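Local coordinates for pectinesterase A (Erwinia chrysanthemi, PDB 2NTP), which removes methyl esters from the galacturonosyl units of pectin, the first step in maceration and soft-rotting of plant tissue, at residues 62-74 with 100-112. Numbering follows the deposited sequence.
Sequences RNGAVIAAATAAG and AQSLTIRNDFDFP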
ATOM      1  N   ARG A  62      -2.615  -9.376 -15.380  1.00 11.68           N
ATOM      2  CA  ARG A  62      -2.084  -8.254 -14.605  1.00 11.44           C
ATOM      3  C   ARG A  62      -1.649  -7.113 -15.527  1.00 11.59           C
ATOM      4  O   ARG A  62      -1.930  -5.944 -15.253  1.00 11.28           O
ATOM      5  CB  ARG A  62      -0.907  -8.696 -13.734  1.00 11.47           C
ATOM      6  CG  ARG A  62      -0.531  -7.670 -12.669  1.00 11.32           C
ATOM      7  CD  ARG A  62       0.544  -8.202 -11.762  1.00 12.05           C
ATOM      8  NE  ARG A  62       1.889  -7.919 -12.254  1.00 13.56           N
ATOM      9  CZ  ARG A  62       2.998  -8.373 -11.675  1.00 14.10           C
ATOM     10  NH1 ARG A  62       2.916  -9.145 -10.596  1.00 14.22           N
ATOM     11  NH2 ARG A  62       4.185  -8.062 -12.178  1.00 14.74           N
ATOM     12  N   ASN A  63      -0.973  -7.460 -16.623  1.00 11.91           N
ATOM     13  CA  ASN A  63      -0.492  -6.453 -17.573  1.00 12.19           C
ATOM     14  C   ASN A  63      -1.611  -5.634 -18.232  1.00 12.00           C
ATOM     15  O   ASN A  63      -1.441  -4.442 -18.477  1.00 11.98           O
ATOM     16  CB  ASN A  63       0.378  -7.107 -18.660  1.00 12.94           C
ATOM     17  CG  ASN A  63       1.818  -7.376 -18.205  1.00 14.35           C
ATOM     18  OD1 ASN A  63       2.613  -7.940 -18.967  1.00 18.24           O
ATOM     19  ND2 ASN A  63       2.162  -6.975 -16.984  1.00 15.19           N
ATOM     20  N   GLY A  64      -2.753  -6.275 -18.487  1.00 11.69           N
ATOM     21  CA  GLY A  64      -3.810  -5.703 -19.328  1.00 11.48           C
ATOM     22  C   GLY A  64      -5.122  -5.287 -18.685  1.00 11.33           C
ATOM     23  O   GLY A  64      -5.891  -4.520 -19.287  1.00 11.79           O
ATOM     24  N   ALA A  65      -5.402  -5.798 -17.486  1.00 10.73           N
ATOM     25  CA  ALA A  65      -6.629  -5.454 -16.776  1.00 10.22           C
ATOM     26  C   ALA A  65      -6.303  -4.428 -15.696  1.00 10.09           C
ATOM     27  O   ALA A  65      -5.702  -4.767 -14.678  1.00 10.28           O
ATOM     28  CB  ALA A  65      -7.276  -6.695 -16.178  1.00 10.30           C
ATOM     29  N   VAL A  66      -6.688  -3.176 -15.944  1.00  9.51           N
ATOM     30  CA  VAL A  66      -6.269  -2.044 -15.109  1.00  9.11           C
ATOM     31  C   VAL A  66      -7.470  -1.270 -14.576  1.00  8.89           C
ATOM     32  O   VAL A  66      -8.393  -0.937 -15.329  1.00  8.99           O
ATOM     33  CB  VAL A  66      -5.339  -1.056 -15.893  1.00  9.28           C
ATOM     34  CG1 VAL A  66      -4.839   0.064 -14.986  1.00  9.55           C
ATOM     35  CG2 VAL A  66      -4.147  -1.783 -16.508  1.00  8.45           C
ATOM     36  N   ILE A  67      -7.445  -0.989 -13.273  1.00  8.20           N
ATOM     37  CA  ILE A  67      -8.420  -0.112 -12.631  1.00  8.29           C
ATOM     38  C   ILE A  67      -7.651   1.125 -12.185  1.00  8.32           C
ATOM     39  O   ILE A  67      -6.703   1.022 -11.411  1.00  8.38           O
ATOM     40  CB  ILE A  67      -9.090  -0.792 -11.409  1.00  8.31           C
ATOM     41  CG1 ILE A  67      -9.571  -2.203 -11.785  1.00  8.03           C
ATOM     42  CG2 ILE A  67     -10.216   0.085 -10.849  1.00  8.37           C
ATOM     43  CD1 ILE A  67     -10.022  -3.068 -10.600  1.00  8.04           C
ATOM     44  N   ALA A  68      -8.044   2.287 -12.696  1.00  8.45           N
ATOM     45  CA  ALA A  68      -7.248   3.499 -12.513  1.00  8.40           C
ATOM     46  C   ALA A  68      -8.090   4.757 -12.357  1.00  8.67           C
ATOM     47  O   ALA A  68      -9.114   4.923 -13.024  1.00  8.95           O
ATOM     48  CB  ALA A  68      -6.282   3.664 -13.678  1.00  8.48           C
ATOM     49  N   ALA A  69      -7.648   5.633 -11.463  1.00  8.33           N
ATOM     50  CA  ALA A  69      -8.209   6.977 -11.333  1.00  8.45           C
ATOM     51  C   ALA A  69      -7.149   7.907 -10.755  1.00  8.57           C
ATOM     52  O   ALA A  69      -6.250   7.460 -10.036  1.00  8.64           O
ATOM     53  CB  ALA A  69      -9.455   6.969 -10.456  1.00  8.28           C
ATOM     54  N   ALA A  70      -7.253   9.194 -11.080  1.00  8.69           N
ATOM     55  CA  ALA A  70      -6.311  10.194 -10.584  1.00  8.65           C
ATOM     56  C   ALA A  70      -6.940  11.057  -9.497  1.00  8.66           C
ATOM     57  O   ALA A  70      -7.841  11.862  -9.770  1.00  8.89           O
ATOM     58  CB  ALA A  70      -5.796  11.058 -11.732  1.00  8.83           C
ATOM     59  N   THR A  71      -6.475  10.883  -8.260  1.00  8.47           N
ATOM     60  CA  THR A  71      -6.987  11.654  -7.125  1.00  8.01           C
ATOM     61  C   THR A  71      -5.897  11.836  -6.076  1.00  7.95           C
ATOM     62  O   THR A  71      -5.378  10.848  -5.549  1.00  7.23           O
ATOM     63  CB  THR A  71      -8.207  10.955  -6.445  1.00  8.04           C
ATOM     64  OG1 THR A  71      -9.039  10.325  -7.434  1.00  8.86           O
ATOM     65  CG2 THR A  71      -9.033  11.947  -5.621  1.00  8.13           C
ATOM     66  N   ALA A  72      -5.540  13.086  -5.780  1.00  7.38           N
ATOM     67  CA  ALA A  72      -4.636  13.363  -4.658  1.00  7.60           C
ATOM     68  C   ALA A  72      -5.434  13.777  -3.430  1.00  7.97           C
ATOM     69  O   ALA A  72      -6.605  14.161  -3.548  1.00  8.07           O
ATOM     70  CB  ALA A  72      -3.624  14.444  -5.024  1.00  7.61           C
ATOM     71  N   ALA A  73      -4.800  13.705  -2.260  1.00  7.99           N
ATOM     72  CA  ALA A  73      -5.406  14.196  -1.021  1.00  8.75           C
ATOM     73  C   ALA A  73      -5.846  15.650  -1.166  1.00  9.30           C
ATOM     74  O   ALA A  73      -6.883  16.038  -0.635  1.00  9.42           O
ATOM     75  CB  ALA A  73      -4.438  14.053   0.145  1.00  8.76           C
ATOM     76  N   GLY A  74      -5.059  16.433  -1.903  1.00  9.93           N
ATOM     77  CA  GLY A  74      -5.324  17.859  -2.094  1.00 11.11           C
ATOM     78  C   GLY A  74      -6.258  18.188  -3.246  1.00 12.17           C
ATOM     79  O   GLY A  74      -6.572  19.365  -3.470  1.00 12.29           O
ATOM     80  N   ALA A 100      -8.513  -9.936  -4.914  1.00  7.89           N
ATOM     81  CA  ALA A 100      -8.267  -9.507  -6.283  1.00  7.99           C
ATOM     82  C   ALA A 100      -7.119 -10.324  -6.848  1.00  8.22           C
ATOM     83  O   ALA A 100      -6.129 -10.577  -6.152  1.00  7.89           O
ATOM     84  CB  ALA A 100      -7.942  -8.017  -6.336  1.00  8.06           C
ATOM     85  N   GLN A 101      -7.257 -10.737  -8.107  1.00  8.59           N
ATOM     86  CA  GLN A 101      -6.223 -11.508  -8.786  1.00  9.72           C
ATOM     87  C   GLN A 101      -5.988 -11.000 -10.206  1.00  9.50           C
ATOM     88  O   GLN A 101      -6.939 -10.626 -10.893  1.00  9.77           O
ATOM     89  CB  GLN A 101      -6.591 -12.998  -8.830  1.00  9.80           C
ATOM     90  CG  GLN A 101      -5.496 -13.875  -9.450  1.00 11.23           C
ATOM     91  CD  GLN A 101      -5.927 -15.310  -9.698  1.00 11.69           C
ATOM     92  OE1 GLN A 101      -7.117 -15.626  -9.714  1.00 14.20           O
ATOM     93  NE2 GLN A 101      -4.950 -16.188  -9.899  1.00 14.76           N
ATOM     94  N   SER A 102      -4.719 -10.986 -10.618  1.00  9.64           N
ATOM     95  CA  SER A 102      -4.301 -10.732 -12.002  1.00  9.61           C
ATOM     96  C   SER A 102      -4.850  -9.421 -12.554  1.00  9.25           C
ATOM     97  O   SER A 102      -5.506  -9.380 -13.598  1.00  9.05           O
ATOM     98  CB  SER A 102      -4.651 -11.928 -12.900  1.00  9.91           C
ATOM     99  OG  SER A 102      -3.984 -13.088 -12.446  1.00 12.38           O
ATOM    100  N   LEU A 103      -4.587  -8.344 -11.824  1.00  8.79           N
ATOM    101  CA  LEU A 103      -4.993  -7.014 -12.261  1.00  8.46           C
ATOM    102  C   LEU A 103      -4.106  -5.934 -11.670  1.00  7.69           C
ATOM    103  O   LEU A 103      -3.390  -6.164 -10.695  1.00  7.43           O
ATOM    104  CB  LEU A 103      -6.469  -6.752 -11.947  1.00  9.21           C
ATOM    105  CG  LEU A 103      -6.975  -6.902 -10.517  1.00  9.53           C
ATOM    106  CD1 LEU A 103      -6.705  -5.644  -9.725  1.00 11.48           C
ATOM    107  CD2 LEU A 103      -8.470  -7.235 -10.504  1.00  9.35           C
ATOM    108  N   THR A 104      -4.153  -4.764 -12.294  1.00  7.09           N
ATOM    109  CA  THR A 104      -3.400  -3.597 -11.843  1.00  6.82           C
ATOM    110  C   THR A 104      -4.368  -2.563 -11.285  1.00  6.71           C
ATOM    111  O   THR A 104      -5.439  -2.336 -11.859  1.00  6.85           O
ATOM    112  CB  THR A 104      -2.584  -2.985 -12.994  1.00  6.78           C
ATOM    113  OG1 THR A 104      -1.667  -3.963 -13.507  1.00  6.77           O
ATOM    114  CG2 THR A 104      -1.804  -1.749 -12.519  1.00  7.40           C
ATOM    115  N   ILE A 105      -3.989  -1.959 -10.159  1.00  6.51           N
ATOM    116  CA  ILE A 105      -4.739  -0.871  -9.536  1.00  6.39           C
ATOM    117  C   ILE A 105      -3.804   0.338  -9.457  1.00  6.40           C
ATOM    118  O   ILE A 105      -2.711   0.250  -8.891  1.00  6.21           O
ATOM    119  CB  ILE A 105      -5.224  -1.243  -8.111  1.00  6.63           C
ATOM    120  CG1 ILE A 105      -6.065  -2.532  -8.140  1.00  6.15           C
ATOM    121  CG2 ILE A 105      -6.013  -0.084  -7.501  1.00  6.62           C
ATOM    122  CD1 ILE A 105      -6.244  -3.205  -6.769  1.00  6.82           C
ATOM    123  N   ARG A 106      -4.229   1.454 -10.045  1.00  6.23           N
ATOM    124  CA  ARG A 106      -3.397   2.655 -10.121  1.00  6.76           C
ATOM    125  C   ARG A 106      -4.074   3.875  -9.511  1.00  6.52           C
ATOM    126  O   ARG A 106      -5.290   4.057  -9.641  1.00  6.71           O
ATOM    127  CB  ARG A 106      -3.056   3.006 -11.579  1.00  6.75           C
ATOM    128  CG  ARG A 106      -2.570   1.864 -12.455  1.00  7.49           C
ATOM    129  CD  ARG A 106      -1.895   2.410 -13.724  1.00  8.27           C
ATOM    130  NE  ARG A 106      -2.748   3.357 -14.446  1.00 10.05           N
ATOM    131  CZ  ARG A 106      -3.033   3.298 -15.749  1.00 11.11           C
ATOM    132  NH1 ARG A 106      -2.522   2.345 -16.524  1.00 12.15           N
ATOM    133  NH2 ARG A 106      -3.829   4.212 -16.283  1.00 11.93           N
ATOM    134  N   ASN A 107      -3.276   4.714  -8.855  1.00  6.35           N
ATOM    135  CA  ASN A 107      -3.644   6.120  -8.724  1.00  6.56           C
ATOM    136  C   ASN A 107      -2.817   6.895  -9.741  1.00  6.92           C
ATOM    137  O   ASN A 107      -1.580   6.854  -9.719  1.00  6.77           O
ATOM    138  CB  ASN A 107      -3.463   6.662  -7.305  1.00  6.50           C
ATOM    139  CG  ASN A 107      -4.182   7.997  -7.099  1.00  6.07           C
ATOM    140  OD1 ASN A 107      -4.070   8.913  -7.922  1.00  6.53           O
ATOM    141  ND2 ASN A 107      -4.921   8.109  -6.004  1.00  5.23           N
ATOM    142  N   ASP A 108      -3.513   7.561 -10.656  1.00  7.06           N
ATOM    143  CA  ASP A 108      -2.858   8.206 -11.789  1.00  7.96           C
ATOM    144  C   ASP A 108      -2.513   9.669 -11.529  1.00  8.09           C
ATOM    145  O   ASP A 108      -2.142  10.393 -12.461  1.00  8.36           O
ATOM    146  CB  ASP A 108      -3.713   8.064 -13.057  1.00  8.22           C
ATOM    147  CG  ASP A 108      -3.612   6.687 -13.682  1.00  9.45           C
ATOM    148  OD1 ASP A 108      -2.703   5.911 -13.321  1.00 10.34           O
ATOM    149  OD2 ASP A 108      -4.449   6.388 -14.561  1.00 11.53           O
ATOM    150  N   PHE A 109      -2.625  10.107 -10.274  1.00  8.05           N
ATOM    151  CA  PHE A 109      -2.163  11.445  -9.916  1.00  8.33           C
ATOM    152  C   PHE A 109      -0.723  11.595 -10.384  1.00  8.27           C
ATOM    153  O   PHE A 109       0.163  10.811 -10.008  1.00  8.31           O
ATOM    154  CB  PHE A 109      -2.282  11.725  -8.415  1.00  8.14           C
ATOM    155  CG  PHE A 109      -1.671  13.035  -7.992  1.00  8.39           C
ATOM    156  CD1 PHE A 109      -2.205  14.242  -8.435  1.00  8.85           C
ATOM    157  CD2 PHE A 109      -0.561  13.059  -7.149  1.00  8.34           C
ATOM    158  CE1 PHE A 109      -1.644  15.454  -8.046  1.00  9.07           C
ATOM    159  CE2 PHE A 109       0.014  14.269  -6.756  1.00  9.00           C
ATOM    160  CZ  PHE A 109      -0.535  15.469  -7.207  1.00  8.52           C
ATOM    161  N   ASP A 110      -0.501  12.595 -11.228  1.00  8.70           N
ATOM    162  CA  ASP A 110       0.807  12.799 -11.823  1.00  9.01           C
ATOM    163  C   ASP A 110       1.685  13.585 -10.860  1.00  8.88           C
ATOM    164  O   ASP A 110       1.879  14.792 -11.012  1.00  8.63           O
ATOM    165  CB  ASP A 110       0.669  13.517 -13.169  1.00  9.54           C
ATOM    166  CG  ASP A 110       1.917  13.410 -14.031  1.00 10.62           C
ATOM    167  OD1 ASP A 110       3.031  13.206 -13.498  1.00 10.91           O
ATOM    168  OD2 ASP A 110       1.775  13.550 -15.268  1.00 12.97           O
ATOM    169  N   PHE A 111       2.210  12.890  -9.857  1.00  8.57           N
ATOM    170  CA  PHE A 111       3.091  13.520  -8.880  1.00  8.65           C
ATOM    171  C   PHE A 111       4.248  14.310  -9.514  1.00  8.64           C
ATOM    172  O   PHE A 111       4.456  15.466  -9.156  1.00  8.90           O
ATOM    173  CB  PHE A 111       3.606  12.491  -7.870  1.00  8.74           C
ATOM    174  CG  PHE A 111       4.567  13.055  -6.870  1.00  8.22           C
ATOM    175  CD1 PHE A 111       4.106  13.668  -5.712  1.00  8.81           C
ATOM    176  CD2 PHE A 111       5.942  12.968  -7.084  1.00  9.02           C
ATOM    177  CE1 PHE A 111       5.002  14.191  -4.781  1.00  9.29           C
ATOM    178  CE2 PHE A 111       6.840  13.485  -6.160  1.00  9.42           C
ATOM    179  CZ  PHE A 111       6.368  14.108  -5.007  1.00  9.51           C
ATOM    180  N   PRO A 112       5.014  13.695 -10.445  1.00  8.86           N
ATOM    181  CA  PRO A 112       6.130  14.467 -11.013  1.00  8.80           C
ATOM    182  C   PRO A 112       5.698  15.739 -11.750  1.00  8.89           C
ATOM    183  O   PRO A 112       6.365  16.766 -11.628  1.00  8.84           O
ATOM    184  CB  PRO A 112       6.785  13.479 -11.982  1.00  8.98           C
ATOM    185  CG  PRO A 112       6.413  12.118 -11.434  1.00  9.11           C
ATOM    186  CD  PRO A 112       4.991  12.319 -10.982  1.00  9.01           C
TER
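T104 N donates to A65 O at 2.8 Å, and I67 N donates to T104 O, in a parallel ladder between strands 65-69 and 103-107. R106 N then reaches I67 O, and D108 N reaches A69 O. The bond from A69 N to R106 O is weak, at 3.4 Å. Before the ladder, the hydroxyl T104 OG1 donates to R62 O at 2.7 Å.

These strands come from successive coils and lie next to each other in one parallel sheet of the right-handed beta-helix characteristic of pectin methylesterases.

At the end of strand 103-107, the side-chain amide of N107 carries the pairing on to T71, which it reaches with CG anti to the backbone N (chi1 -165°). N107 OD1 accepts from T71 N at 3.1 Å and from F109 N, the latter closing an Asx turn. N107 ND2 donates to a lone pair of T71 O, which lies 17° out of the amide plane, and also to V131 O. Two bonds at each end fix the amide.

On the face with V66 and A68, R106 NE meets D108 OD1 at 2.8 Å in a salt bridge, and R106 NH2 meets D108 OD2. V66 CG1 lies over one guanidinium face, 3.6 Å from R106 NH1.

I67 and L103 meet on the other face through their CD1 methyls. A72 CB sits over the centre of the F109 ring, 3.6 Å from its centroid, in a CH-pi contact.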